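Local coordinates for protein apical membrane antigen AMA1 (Toxoplasma gondii ME49, PDB 4YIV) that takes part in host-cell invasion as a microneme surface protein of the moving junction, the ring formed between the membranes of the parasite tip and the host cell, at residues A[35-40]-A[332-337]; A[60-65]-A[229-234]; A[161-166]-A[343-348]; A[206-211]-A[265-270]. All blocks are in the same frame, centred on the assembly; numbering follows the deposited sequence.

Contact 1. Residues A[35-40]-A[332-337]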
loop_
_atom_site.group_PDB
_atom_site.type_symbol
_atom_site.label_atom_id
_atom_site.label_comp_id
_atom_site.label_asym_id
_atom_site.label_seq_id
_atom_site.Cartn_x
_atom_site.Cartn_y
_atom_site.Cartn_z
ATOM N N SER A 35 -6.041 4.611 -7.176
ATOM C CA SER A 35 -5.226 5.817 -7.072
ATOM C C SER A 35 -3.758 5.440 -7.054
ATOM O O SER A 35 -3.423 4.272 -7.112
ATOM C CB SER A 35 -5.597 6.596 -5.811
ATOM O OG SER A 35 -5.161 7.941 -5.902
ATOM N N GLY A 36 -2.872 6.434 -6.980
ATOM C CA GLY A 36 -1.467 6.156 -6.836
ATOM C C GLY A 36 -1.175 5.377 -5.558
ATOM O O GLY A 36 -1.946 5.422 -4.587
ATOM N N ILE A 37 -0.076 4.638 -5.585
ATOM C CA ILE A 37 0.343 3.813 -4.447
ATOM C C ILE A 37 1.636 4.374 -3.887
ATOM O O ILE A 37 1.760 4.613 -2.687
ATOM C CB ILE A 37 0.523 2.374 -4.887
ATOM C CG1 ILE A 37 -0.836 1.809 -5.337
ATOM C CG2 ILE A 37 1.104 1.527 -3.726
ATOM C CD1 ILE A 37 -0.757 0.492 -5.992
ATOM N N TYR A 38 2.623 4.567 -4.774
ATOM C CA TYR A 38 3.893 5.100 -4.336
ATOM C C TYR A 38 3.684 6.523 -3.845
ATOM O O TYR A 38 3.967 6.855 -2.689
ATOM C CB TYR A 38 4.910 5.016 -5.482
ATOM C CG TYR A 38 6.277 5.549 -5.135
ATOM C CD1 TYR A 38 7.163 4.808 -4.379
ATOM C CD2 TYR A 38 6.678 6.787 -5.598
ATOM C CE1 TYR A 38 8.431 5.310 -4.076
ATOM C CE2 TYR A 38 7.922 7.290 -5.322
ATOM C CZ TYR A 38 8.802 6.549 -4.563
ATOM O OH TYR A 38 10.046 7.065 -4.305
ATOM N N VAL A 39 3.153 7.366 -4.725
ATOM C CA VAL A 39 2.569 8.630 -4.319
ATOM C C VAL A 39 1.084 8.641 -4.684
ATOM O O VAL A 39 0.743 8.445 -5.847
ATOM C CB VAL A 39 3.259 9.820 -5.005
ATOM C CG1 VAL A 39 2.515 11.117 -4.683
ATOM C CG2 VAL A 39 4.729 9.851 -4.558
ATOM N N ASP A 40 0.237 8.861 -3.679
ATOM C CA ASP A 40 -1.216 8.836 -3.821
ATOM C C ASP A 40 -1.711 10.262 -3.725
ATOM O O ASP A 40 -1.691 10.847 -2.645
ATOM C CB ASP A 40 -1.880 7.975 -2.734
ATOM C CG ASP A 40 -3.420 8.015 -2.780
ATOM O OD1 ASP A 40 -4.023 8.744 -3.626
ATOM O OD2 ASP A 40 -4.031 7.334 -1.906
ATOM N N TYR A 332 3.833 -10.673 -4.512
ATOM C CA TYR A 332 3.770 -9.410 -3.777
ATOM C C TYR A 332 3.062 -8.351 -4.587
ATOM O O TYR A 332 3.016 -8.433 -5.815
ATOM C CB TYR A 332 5.172 -8.888 -3.460
ATOM C CG TYR A 332 6.013 -9.825 -2.609
ATOM C CD1 TYR A 332 5.681 -10.087 -1.273
ATOM C CD2 TYR A 332 7.121 -10.449 -3.141
ATOM C CE1 TYR A 332 6.457 -10.942 -0.499
ATOM C CE2 TYR A 332 7.907 -11.300 -2.370
ATOM C CZ TYR A 332 7.564 -11.541 -1.052
ATOM O OH TYR A 332 8.349 -12.389 -0.306
ATOM N N THR A 333 2.522 -7.350 -3.911
ATOM C CA THR A 333 2.103 -6.146 -4.598
ATOM C C THR A 333 2.632 -4.943 -3.877
ATOM O O THR A 333 3.084 -5.011 -2.713
ATOM C CB THR A 333 0.558 -6.010 -4.708
ATOM O OG1 THR A 333 0.017 -5.570 -3.463
ATOM C CG2 THR A 333 -0.061 -7.309 -5.103
ATOM N N ALA A 334 2.604 -3.815 -4.588
ATOM C CA ALA A 334 2.990 -2.553 -4.021
ATOM C C ALA A 334 2.201 -2.192 -2.768
ATOM O O ALA A 334 2.687 -1.446 -1.889
ATOM C CB ALA A 334 2.838 -1.441 -5.116
ATOM N N ALA A 335 0.974 -2.703 -2.667
ATOM C CA ALA A 335 0.098 -2.325 -1.551
ATOM C C ALA A 335 0.290 -3.199 -0.305
ATOM O O ALA A 335 0.074 -2.732 0.820
ATOM C CB ALA A 335 -1.373 -2.396 -1.973
ATOM N N GLY A 336 0.674 -4.452 -0.506
ATOM C CA GLY A 336 0.667 -5.411 0.581
ATOM C C GLY A 336 1.919 -5.522 1.427
ATOM O O GLY A 336 2.924 -4.844 1.200
ATOM N N SER A 337 1.860 -6.461 2.378
ATOM C CA SER A 337 2.893 -6.643 3.390
ATOM C C SER A 337 3.883 -7.695 2.917
ATOM O O SER A 337 3.600 -8.457 1.997
ATOM C CB SER A 337 2.288 -7.087 4.739
ATOM O OG SER A 337 1.700 -8.371 4.594
#
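With chi1 of I37 at -64°, CG1 lies beside the backbone N, while the branch methyl CG2 stands opposite that N and is carried to the methyl of A334. I37 CG2 and A334 CB meet tip to tip at 3.7 Å. Because chi2 is extended (171°), CD1 runs out on the other branch and grazes the same methyl more loosely, at 4.2 Å from I37 CD1 to A334 CB. I37 CG2 also rests 3.8 Å from A334 O, so this methyl carries most of the contact. The contact is small, made by methyl groups with no polar bond between the segments, and buried near the centre of the chain; F271 of helix 263-272 and I61 of strand 61-62 also pack on I37.

Polar groups fix each backbone separately. In the 35-40 loop S35 OG gives a hydrogen bond to D40 OD1 (2.7 Å), arriving from above the carboxylate plane; OG also meets D279, and OD1 also accepts from the amide of A56. The other oxygen, D40 OD2, takes the amide of G57, and I37 and Y38 bond through their backbones to A277. On the other segment T333 OG1 receives two amides, A335 N at 3.1 Å and G336 N at 3.2 Å, both well bent. The turn is consistent with A334 being held with its methyl toward I37. T333 thus forms an ST turn and ST motif at the end of strand 329-333, where the chain leaves the sheet of the second of the two PAN-like domains of the AMA1 ectodomain.

Contact 2. Residues A[60-65]-A[229-234]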
loop_
_atom_site.group_PDB
_atom_site.type_symbol
_atom_site.label_atom_id
_atom_site.label_comp_id
_atom_site.label_asym_id
_atom_site.label_seq_id
_atom_site.Cartn_x
_atom_site.Cartn_y
_atom_site.Cartn_z
ATOM N N PRO A 60 -5.149 0.214 2.165
ATOM C CA PRO A 60 -4.005 0.535 3.034
ATOM C C PRO A 60 -2.705 0.070 2.400
ATOM O O PRO A 60 -2.665 -0.967 1.725
ATOM C CB PRO A 60 -4.290 -0.244 4.320
ATOM C CG PRO A 60 -5.134 -1.384 3.897
ATOM C CD PRO A 60 -5.960 -0.896 2.704
ATOM N N ILE A 61 -1.643 0.840 2.601
ATOM C CA ILE A 61 -0.364 0.501 1.986
ATOM C C ILE A 61 0.618 0.085 3.097
ATOM O O ILE A 61 1.094 0.908 3.888
ATOM C CB ILE A 61 0.213 1.673 1.154
ATOM C CG1 ILE A 61 -0.870 2.233 0.217
ATOM C CG2 ILE A 61 1.461 1.196 0.392
ATOM C CD1 ILE A 61 -1.496 1.215 -0.746
ATOM N N TRP A 62 0.854 -1.224 3.156
ATOM C CA TRP A 62 1.532 -1.843 4.281
ATOM C C TRP A 62 3.032 -1.609 4.249
ATOM O O TRP A 62 3.683 -1.976 3.294
ATOM C CB TRP A 62 1.257 -3.339 4.264
ATOM C CG TRP A 62 -0.199 -3.706 4.475
ATOM C CD1 TRP A 62 -1.261 -3.520 3.618
ATOM C CD2 TRP A 62 -0.722 -4.339 5.637
ATOM N NE1 TRP A 62 -2.438 -4.002 4.211
ATOM C CE2 TRP A 62 -2.118 -4.502 5.450
ATOM C CE3 TRP A 62 -0.140 -4.769 6.838
ATOM C CZ2 TRP A 62 -2.932 -5.087 6.419
ATOM C CZ3 TRP A 62 -0.962 -5.365 7.806
ATOM C CH2 TRP A 62 -2.334 -5.514 7.585
ATOM N N GLY A 63 3.558 -1.003 5.299
ATOM C CA GLY A 63 4.998 -0.844 5.435
ATOM C C GLY A 63 5.473 0.466 4.807
ATOM O O GLY A 63 6.638 0.838 4.934
ATOM N N LYS A 64 4.562 1.195 4.156
ATOM C CA LYS A 64 4.949 2.483 3.552
ATOM C C LYS A 64 5.186 3.522 4.616
ATOM O O LYS A 64 4.378 3.723 5.502
ATOM C CB LYS A 64 3.896 3.007 2.551
ATOM C CG LYS A 64 4.092 4.480 2.150
ATOM C CD LYS A 64 3.047 4.913 1.127
ATOM C CE LYS A 64 3.119 6.432 0.820
ATOM N NZ LYS A 64 2.283 6.784 -0.365
ATOM N N HIS A 65 6.316 4.216 4.494
ATOM C CA HIS A 65 6.630 5.340 5.349
ATOM C C HIS A 65 7.350 6.379 4.493
ATOM O O HIS A 65 7.811 6.075 3.393
ATOM C CB HIS A 65 7.500 4.924 6.558
ATOM C CG HIS A 65 8.731 4.151 6.210
ATOM N ND1 HIS A 65 8.702 2.844 5.764
ATOM C CD2 HIS A 65 10.046 4.478 6.316
ATOM C CE1 HIS A 65 9.940 2.418 5.559
ATOM N NE2 HIS A 65 10.774 3.394 5.877
ATOM N N PRO A 229 -4.999 -6.403 -1.516
ATOM C CA PRO A 229 -4.080 -7.518 -1.409
ATOM C C PRO A 229 -3.171 -7.304 -0.208
ATOM O O PRO A 229 -1.969 -7.052 -0.351
ATOM C CB PRO A 229 -3.326 -7.475 -2.731
ATOM C CG PRO A 229 -3.209 -6.026 -3.009
ATOM C CD PRO A 229 -4.486 -5.395 -2.480
ATOM N N ASN A 230 -3.762 -7.371 0.979
ATOM C CA ASN A 230 -3.087 -6.943 2.198
ATOM C C ASN A 230 -1.823 -7.713 2.527
ATOM O O ASN A 230 -0.825 -7.136 2.979
ATOM C CB ASN A 230 -4.044 -7.045 3.387
ATOM C CG ASN A 230 -5.241 -6.118 3.242
ATOM O OD1 ASN A 230 -5.074 -4.906 3.154
ATOM N ND2 ASN A 230 -6.444 -6.680 3.186
ATOM N N GLN A 231 -1.871 -9.015 2.285
ATOM C CA GLN A 231 -0.739 -9.904 2.542
ATOM C C GLN A 231 -0.086 -10.487 1.278
ATOM O O GLN A 231 -0.716 -10.626 0.226
ATOM C CB GLN A 231 -1.189 -11.063 3.433
ATOM C CG GLN A 231 -0.991 -10.804 4.930
ATOM C CD GLN A 231 -1.741 -9.579 5.416
ATOM O OE1 GLN A 231 -1.159 -8.524 5.705
ATOM N NE2 GLN A 231 -3.044 -9.706 5.480
ATOM N N ALA A 232 1.190 -10.801 1.402
ATOM C CA ALA A 232 1.914 -11.595 0.401
ATOM C C ALA A 232 1.207 -12.951 0.187
ATOM O O ALA A 232 0.498 -13.456 1.068
ATOM C CB ALA A 232 3.333 -11.805 0.844
ATOM N N LEU A 233 1.379 -13.521 -0.988
ATOM C CA LEU A 233 0.740 -14.793 -1.324
ATOM C C LEU A 233 1.809 -15.842 -1.570
ATOM O O LEU A 233 2.508 -15.826 -2.586
ATOM C CB LEU A 233 -0.171 -14.637 -2.553
ATOM C CG LEU A 233 -0.789 -15.905 -3.162
ATOM C CD1 LEU A 233 -1.815 -16.489 -2.230
ATOM C CD2 LEU A 233 -1.436 -15.616 -4.502
ATOM N N ARG A 234 1.921 -16.769 -0.625
ATOM C CA ARG A 234 2.980 -17.763 -0.645
ATOM C C ARG A 234 2.588 -18.912 -1.553
ATOM O O ARG A 234 1.427 -19.313 -1.546
ATOM C CB ARG A 234 3.252 -18.284 0.781
ATOM C CG ARG A 234 4.422 -19.235 0.880
ATOM C CD ARG A 234 4.805 -19.518 2.327
ATOM N NE ARG A 234 3.695 -20.102 3.075
ATOM C CZ ARG A 234 3.516 -21.405 3.286
ATOM N NH1 ARG A 234 4.384 -22.301 2.823
ATOM N NH2 ARG A 234 2.457 -21.814 3.976
HETATM O O HOH W 1 -3.716 -3.456 0.819
#
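W62 and N230 meet through a single hydrogen bond, NE1 to OD1, of 3.0 Å and 152° at the hydrogen. The donor is slightly tilted from the carbonyl plane, and the oxygen sits 16° out of the indole plane. Chi1 of W62 (-64°) sets CG beside the backbone N and opposite the carbonyl carbon, turning the indole toward N230. N230 CB lies beside W62 NE1 at the rim (3.5 Å), and N230 O is 3.6 Å above one indole face. The amide end of Q231 follows over the six-membered part of that face. P60 adds a lighter touch, CG to N230 OD1 at 3.6 Å.

A water at the indole edge holds OD1 a second time, donating to N230 OD1 (3.1 Å) and P60 O (2.8 Å). W62 belongs to the end strand of the first PAN beta-sheet, whereas the 229-234 segment leads into the end strand of the second, so the pair ties the margins of two similar sheets.

Further out, N230 ND2 bonds to F224 O, which fixes the rotation of the amide. The W62 backbone is paired with A335, and I211 packs on the indole. W62 and G63 are the central residues of a type II turn from I61 to K64; H65 ND1 donates to G63 O (3.0 Å).

Contact 3. Residues A[161-166]-A[343-348]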
loop_
_atom_site.group_PDB
_atom_site.type_symbol
_atom_site.label_atom_id
_atom_site.label_comp_id
_atom_site.label_asym_id
_atom_site.label_seq_id
_atom_site.Cartn_x
_atom_site.Cartn_y
_atom_site.Cartn_z
ATOM N N TYR A 161 -1.300 4.135 10.490
ATOM C CA TYR A 161 -1.586 3.282 11.649
ATOM C C TYR A 161 -0.281 2.634 12.108
ATOM O O TYR A 161 0.396 1.925 11.348
ATOM C CB TYR A 161 -2.650 2.219 11.333
ATOM C CG TYR A 161 -3.065 1.436 12.586
ATOM C CD1 TYR A 161 -3.505 2.107 13.707
ATOM C CD2 TYR A 161 -2.943 0.049 12.655
ATOM C CE1 TYR A 161 -3.839 1.432 14.866
ATOM C CE2 TYR A 161 -3.284 -0.648 13.835
ATOM C CZ TYR A 161 -3.730 0.056 14.921
ATOM O OH TYR A 161 -4.072 -0.588 16.103
ATOM N N ASP A 162 0.056 2.888 13.373
ATOM C CA ASP A 162 1.192 2.268 14.026
ATOM C C ASP A 162 0.597 1.090 14.759
ATOM O O ASP A 162 -0.066 1.283 15.784
ATOM C CB ASP A 162 1.896 3.244 14.985
ATOM C CG ASP A 162 3.104 2.614 15.710
ATOM O OD1 ASP A 162 3.163 1.351 15.836
ATOM O OD2 ASP A 162 3.978 3.404 16.169
ATOM N N SER A 163 0.769 -0.097 14.193
ATOM C CA SER A 163 0.061 -1.280 14.677
ATOM C C SER A 163 0.758 -1.869 15.900
ATOM O O SER A 163 0.156 -2.641 16.648
ATOM C CB SER A 163 -0.051 -2.350 13.594
ATOM O OG SER A 163 1.228 -2.832 13.208
ATOM N N LYS A 164 2.013 -1.489 16.104
ATOM C CA LYS A 164 2.742 -1.885 17.307
ATOM C C LYS A 164 2.283 -1.080 18.538
ATOM O O LYS A 164 1.910 -1.665 19.545
ATOM C CB LYS A 164 4.247 -1.720 17.092
ATOM C CG LYS A 164 5.104 -2.284 18.202
ATOM C CD LYS A 164 6.598 -1.984 17.951
ATOM C CE LYS A 164 7.436 -2.162 19.226
ATOM N NZ LYS A 164 8.904 -1.926 19.027
ATOM N N LYS A 165 2.292 0.249 18.458
ATOM C CA LYS A 165 1.837 1.087 19.559
ATOM C C LYS A 165 0.332 1.269 19.610
ATOM O O LYS A 165 -0.199 1.817 20.573
ATOM C CB LYS A 165 2.506 2.444 19.475
ATOM C CG LYS A 165 4.006 2.349 19.534
ATOM C CD LYS A 165 4.597 3.700 19.663
ATOM C CE LYS A 165 6.072 3.616 19.939
ATOM N NZ LYS A 165 6.607 5.009 20.084
ATOM N N ARG A 166 -0.358 0.785 18.577
ATOM C CA ARG A 166 -1.795 1.001 18.422
ATOM C C ARG A 166 -2.170 2.458 18.530
ATOM O O ARG A 166 -3.025 2.837 19.348
ATOM C CB ARG A 166 -2.599 0.169 19.448
ATOM C CG ARG A 166 -2.541 -1.279 19.158
ATOM C CD ARG A 166 -3.355 -2.090 20.156
ATOM N NE ARG A 166 -4.782 -2.124 19.859
ATOM C CZ ARG A 166 -5.757 -1.918 20.746
ATOM N NH1 ARG A 166 -5.478 -1.638 22.016
ATOM N NH2 ARG A 166 -7.032 -1.993 20.365
ATOM N N PRO A 343 -2.404 -10.579 10.194
ATOM C CA PRO A 343 -2.262 -10.111 11.564
ATOM C C PRO A 343 -3.599 -9.894 12.261
ATOM O O PRO A 343 -4.602 -9.693 11.597
ATOM C CB PRO A 343 -1.559 -8.777 11.406
ATOM C CG PRO A 343 -2.024 -8.287 10.107
ATOM C CD PRO A 343 -2.248 -9.473 9.226
ATOM N N ASN A 344 -3.601 -9.878 13.590
ATOM C CA ASN A 344 -4.853 -9.923 14.302
ATOM C C ASN A 344 -5.589 -8.605 14.185
ATOM O O ASN A 344 -6.804 -8.554 14.365
ATOM C CB ASN A 344 -4.630 -10.287 15.777
ATOM C CG ASN A 344 -3.678 -9.344 16.477
ATOM O OD1 ASN A 344 -3.375 -8.257 15.978
ATOM N ND2 ASN A 344 -3.186 -9.759 17.642
ATOM N N PHE A 345 -4.875 -7.525 13.865
ATOM C CA PHE A 345 -5.540 -6.221 13.849
ATOM C C PHE A 345 -6.322 -5.938 12.559
ATOM O O PHE A 345 -6.869 -4.833 12.403
ATOM C CB PHE A 345 -4.548 -5.080 14.103
ATOM C CG PHE A 345 -3.390 -5.033 13.149
ATOM C CD1 PHE A 345 -3.505 -4.385 11.935
ATOM C CD2 PHE A 345 -2.162 -5.587 13.488
ATOM C CE1 PHE A 345 -2.423 -4.296 11.067
ATOM C CE2 PHE A 345 -1.080 -5.500 12.610
ATOM C CZ PHE A 345 -1.221 -4.857 11.408
ATOM N N ILE A 346 -6.396 -6.915 11.655
ATOM C CA ILE A 346 -7.380 -6.865 10.561
ATOM C C ILE A 346 -8.342 -8.070 10.579
ATOM O O ILE A 346 -8.972 -8.373 9.587
ATOM C CB ILE A 346 -6.696 -6.783 9.156
ATOM C CG1 ILE A 346 -5.943 -8.066 8.809
ATOM C CG2 ILE A 346 -5.772 -5.565 9.090
ATOM C CD1 ILE A 346 -5.659 -8.186 7.313
ATOM N N ILE A 347 -8.454 -8.764 11.704
ATOM C CA ILE A 347 -9.497 -9.805 11.836
ATOM C C ILE A 347 -10.744 -9.190 12.453
ATOM O O ILE A 347 -10.672 -8.567 13.520
ATOM C CB ILE A 347 -8.996 -10.993 12.678
ATOM C CG1 ILE A 347 -7.847 -11.654 11.925
ATOM C CG2 ILE A 347 -10.133 -12.023 12.876
ATOM C CD1 ILE A 347 -7.096 -12.658 12.715
ATOM N N PRO A 348 -11.906 -9.295 11.761
ATOM C CA PRO A 348 -13.049 -8.550 12.291
ATOM C C PRO A 348 -13.504 -9.052 13.676
ATOM O O PRO A 348 -13.429 -10.244 13.932
ATOM C CB PRO A 348 -14.137 -8.801 11.239
ATOM C CG PRO A 348 -13.413 -9.095 10.019
ATOM C CD PRO A 348 -12.197 -9.835 10.423
#
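An aromatic contact, partly buried, joins Y161 at the end of strand 159-162 and S163 just after it to F345 in the loop that follows the second beta-sheet. S163 CB lies over the F345 ring, 3.7 Å from its centroid and 22° off the normal, a CH-pi contact centred near CE2 and CZ. The Y161 ring presents its edge to F345 in an offset edge-to-face pair, centroids 6.0 Å apart and planes at 62°, with CE2 the nearest atom, 4.2 Å from F345 CD1. Chi1 of F345 (56°) puts CG between the backbone N and the carbonyl carbon, and the ring then lies between P343 and S163, with P343 CG 3.7 Å above the face opposite the serine.

Strand 159-162 is the middle strand of the first PAN-type sheet, and its hairpin to 167-170 is opened by an Asx motif: D162 OD1 accepts K165 N at 3.0 Å. S163 lies within this turn, its CB directed at F345. S163 OG, meanwhile, bonds to H209 O, just before the adjacent strand 210-213 of the same sheet. Beyond F345, I347 N donates to N344 O (3.1 Å) in the short 3-10 turn. The backbone of F345 pairs with L133, and helix 132-141 packs on Y161 through D132, L133 and C136.

Contact 4. Residues A[206-211]-A[265-270]. With CO (cobalt (II) ion), chain H.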
loop_
_atom_site.group_PDB
_atom_site.type_symbol
_atom_site.label_atom_id
_atom_site.label_comp_id
_atom_site.label_asym_id
_atom_site.label_seq_id
_atom_site.Cartn_x
_atom_site.Cartn_y
_atom_site.Cartn_z
ATOM N N GLU A 206 12.736 -2.643 8.212
ATOM C CA GLU A 206 12.192 -1.590 9.082
ATOM C C GLU A 206 10.718 -1.181 8.788
ATOM O O GLU A 206 10.311 -1.156 7.635
ATOM C CB GLU A 206 13.068 -0.346 8.972
ATOM C CG GLU A 206 14.528 -0.592 9.320
ATOM C CD GLU A 206 14.684 -1.229 10.707
ATOM O OE1 GLU A 206 15.175 -2.378 10.792
ATOM O OE2 GLU A 206 14.304 -0.585 11.709
ATOM N N ASN A 207 9.961 -0.839 9.835
ATOM C CA ASN A 207 8.647 -0.167 9.717
ATOM C C ASN A 207 7.566 -0.968 9.034
ATOM O O ASN A 207 6.675 -0.396 8.418
ATOM C CB ASN A 207 8.821 1.188 9.005
ATOM C CG ASN A 207 9.604 2.156 9.872
ATOM O OD1 ASN A 207 9.415 2.187 11.091
ATOM N ND2 ASN A 207 10.520 2.893 9.272
ATOM N N HIS A 208 7.610 -2.289 9.210
ATOM C CA HIS A 208 6.568 -3.169 8.706
ATOM C C HIS A 208 5.292 -3.004 9.512
ATOM O O HIS A 208 4.220 -3.382 9.090
ATOM C CB HIS A 208 7.025 -4.620 8.749
ATOM C CG HIS A 208 8.195 -4.906 7.866
ATOM N ND1 HIS A 208 8.817 -6.132 7.844
ATOM C CD2 HIS A 208 8.868 -4.127 6.984
ATOM C CE1 HIS A 208 9.820 -6.103 6.989
ATOM N NE2 HIS A 208 9.876 -4.893 6.456
ATOM N N HIS A 209 5.419 -2.404 10.678
ATOM C CA HIS A 209 4.286 -2.199 11.543
ATOM C C HIS A 209 3.541 -0.902 11.218
ATOM O O HIS A 209 2.517 -0.615 11.834
ATOM C CB HIS A 209 4.774 -2.205 12.995
ATOM C CG HIS A 209 5.701 -1.085 13.317
ATOM N ND1 HIS A 209 7.005 -1.039 12.872
ATOM C CD2 HIS A 209 5.493 0.063 13.998
ATOM C CE1 HIS A 209 7.560 0.094 13.270
ATOM N NE2 HIS A 209 6.663 0.776 13.959
ATOM N N LEU A 210 4.060 -0.126 10.264
ATOM C CA LEU A 210 3.421 1.127 9.843
ATOM C C LEU A 210 2.595 0.884 8.590
ATOM O O LEU A 210 3.064 0.251 7.647
ATOM C CB LEU A 210 4.445 2.202 9.562
ATOM C CG LEU A 210 5.281 2.614 10.782
ATOM C CD1 LEU A 210 6.168 3.757 10.378
ATOM C CD2 LEU A 210 4.415 2.983 11.981
ATOM N N ILE A 211 1.374 1.398 8.590
ATOM C CA ILE A 211 0.473 1.203 7.476
ATOM C C ILE A 211 -0.026 2.579 7.046
ATOM O O ILE A 211 -0.694 3.261 7.810
ATOM C CB ILE A 211 -0.662 0.305 7.854
ATOM C CG1 ILE A 211 -0.091 -1.062 8.257
ATOM C CG2 ILE A 211 -1.603 0.107 6.692
ATOM C CD1 ILE A 211 -0.910 -1.737 9.260
ATOM N N GLN A 265 13.627 -8.203 -0.955
ATOM C CA GLN A 265 14.046 -7.222 -1.968
ATOM C C GLN A 265 13.044 -7.151 -3.089
ATOM O O GLN A 265 12.782 -6.082 -3.611
ATOM C CB GLN A 265 15.435 -7.550 -2.538
ATOM C CG GLN A 265 16.552 -7.311 -1.543
ATOM C CD GLN A 265 17.936 -7.588 -2.123
ATOM O OE1 GLN A 265 18.069 -8.184 -3.200
ATOM N NE2 GLN A 265 18.971 -7.144 -1.409
ATOM N N CYS A 266 12.462 -8.273 -3.426
ATOM C CA CYS A 266 11.451 -8.311 -4.451
ATOM C C CYS A 266 10.211 -7.553 -3.993
ATOM O O CYS A 266 9.677 -6.772 -4.717
ATOM C CB CYS A 266 11.089 -9.740 -4.808
ATOM S SG CYS A 266 9.996 -9.935 -6.207
ATOM N N TRP A 267 9.793 -7.796 -2.762
ATOM C CA TRP A 267 8.629 -7.149 -2.190
ATOM C C TRP A 267 8.835 -5.643 -2.221
ATOM O O TRP A 267 7.935 -4.894 -2.617
ATOM C CB TRP A 267 8.385 -7.671 -0.768
ATOM C CG TRP A 267 7.405 -6.839 0.014
ATOM C CD1 TRP A 267 6.038 -6.797 -0.153
ATOM C CD2 TRP A 267 7.693 -5.961 1.112
ATOM N NE1 TRP A 267 5.484 -5.933 0.748
ATOM C CE2 TRP A 267 6.462 -5.412 1.540
ATOM C CE3 TRP A 267 8.856 -5.587 1.773
ATOM C CZ2 TRP A 267 6.372 -4.508 2.592
ATOM C CZ3 TRP A 267 8.760 -4.691 2.824
ATOM C CH2 TRP A 267 7.530 -4.155 3.212
ATOM N N VAL A 268 10.032 -5.200 -1.853
ATOM C CA VAL A 268 10.349 -3.769 -1.890
ATOM C C VAL A 268 10.267 -3.236 -3.324
ATOM O O VAL A 268 9.730 -2.140 -3.561
ATOM C CB VAL A 268 11.747 -3.483 -1.325
ATOM C CG1 VAL A 268 12.165 -2.011 -1.627
ATOM C CG2 VAL A 268 11.771 -3.758 0.147
ATOM N N LYS A 269 10.763 -4.018 -4.283
ATOM C CA LYS A 269 10.748 -3.608 -5.684
ATOM C C LYS A 269 9.342 -3.398 -6.224
ATOM O O LYS A 269 9.133 -2.520 -7.074
ATOM C CB LYS A 269 11.496 -4.640 -6.578
ATOM C CG LYS A 269 13.046 -4.549 -6.604
ATOM C CD LYS A 269 13.641 -5.531 -7.664
ATOM C CE LYS A 269 15.152 -5.407 -7.786
ATOM N NZ LYS A 269 15.560 -4.073 -8.335
ATOM N N THR A 270 8.349 -4.153 -5.746
ATOM C CA THR A 270 7.015 -3.958 -6.303
ATOM C C THR A 270 6.475 -2.582 -5.921
ATOM O O THR A 270 5.647 -2.036 -6.632
ATOM C CB THR A 270 6.004 -5.073 -5.848
ATOM O OG1 THR A 270 5.800 -5.006 -4.428
ATOM C CG2 THR A 270 6.559 -6.462 -6.192
HETATM CO CO CO H . 8.568 -7.997 9.466
HETATM O O HOH W 2 10.764 -8.853 8.571
HETATM O O HOH W 3 7.671 -9.463 8.065
HETATM O O HOH W 4 8.798 -6.725 11.139
#
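H208 and W267 make the close part of this contact, the rim of the indole meeting the imidazole in an offset edge-to-face pair. The ring planes stand at 80°, and the imidazole centroid is 5.3 Å from that of the six-membered indole ring. W267 CZ3 and CH2 do the touching: CZ3 is 3.8 Å from H208 NE2, and CH2 is 4.0 Å from H208 CD2. Chi1 of 167° sends the indole off the helix, CG opposite the backbone N, so that its six-membered ring spans much of the gap between the two backbones, whose nearest CA atoms, of H208 and V268, are 11.3 Å apart. Both rings are held by polar bonds beyond the pair: H208 NE2 to S203 O, and W267 NE1 to G336 O. The indole is buried, and Y332 meets it as well.

H208 sits at the second position of a type I turn, N207 to L210, which leads into strand 210-213 of the first PAN beta-sheet and is closed by L210 N to N207 O. W267 rides on helix 263-272, where C266 makes a disulfide to C313 of strand 311-316 in the second sheet and T270 OG1 bonds back to W267 O (2.8 Å).

The other side of the imidazole is wet. H208 ND1 binds a cobalt ion at 2.5 Å, and the remaining ligands seen are three waters, at 2.1 to 2.5 Å from the metal, with H208 supplying the one protein donor among them.

How the contacts relate
Contacts 1, 2 and 4 cluster near the centre of the chain, their centres 7 to 10 Å apart, while contact 3 lies about 13 Å from contact 2 and 19 Å from contact 1. Along the chain contacts 2 and 4 nest inside the loop closed by contact 1, and contacts 2 and 3 interleave. Strands 61-62, 210-213 and 159-162 are neighbours in one five-stranded sheet and link contacts 2, 4 and 3; strands 329-333 and 233-234, in the second, link contacts 1 and 2. W62 bridges contacts 2 and 3 by packing on F345, and W267 bridges 4 and 1 through G336. Contacts 2 and 4 link elements of the two PAN-like domains, while contact 3 holds the loop following the second sheet against the first.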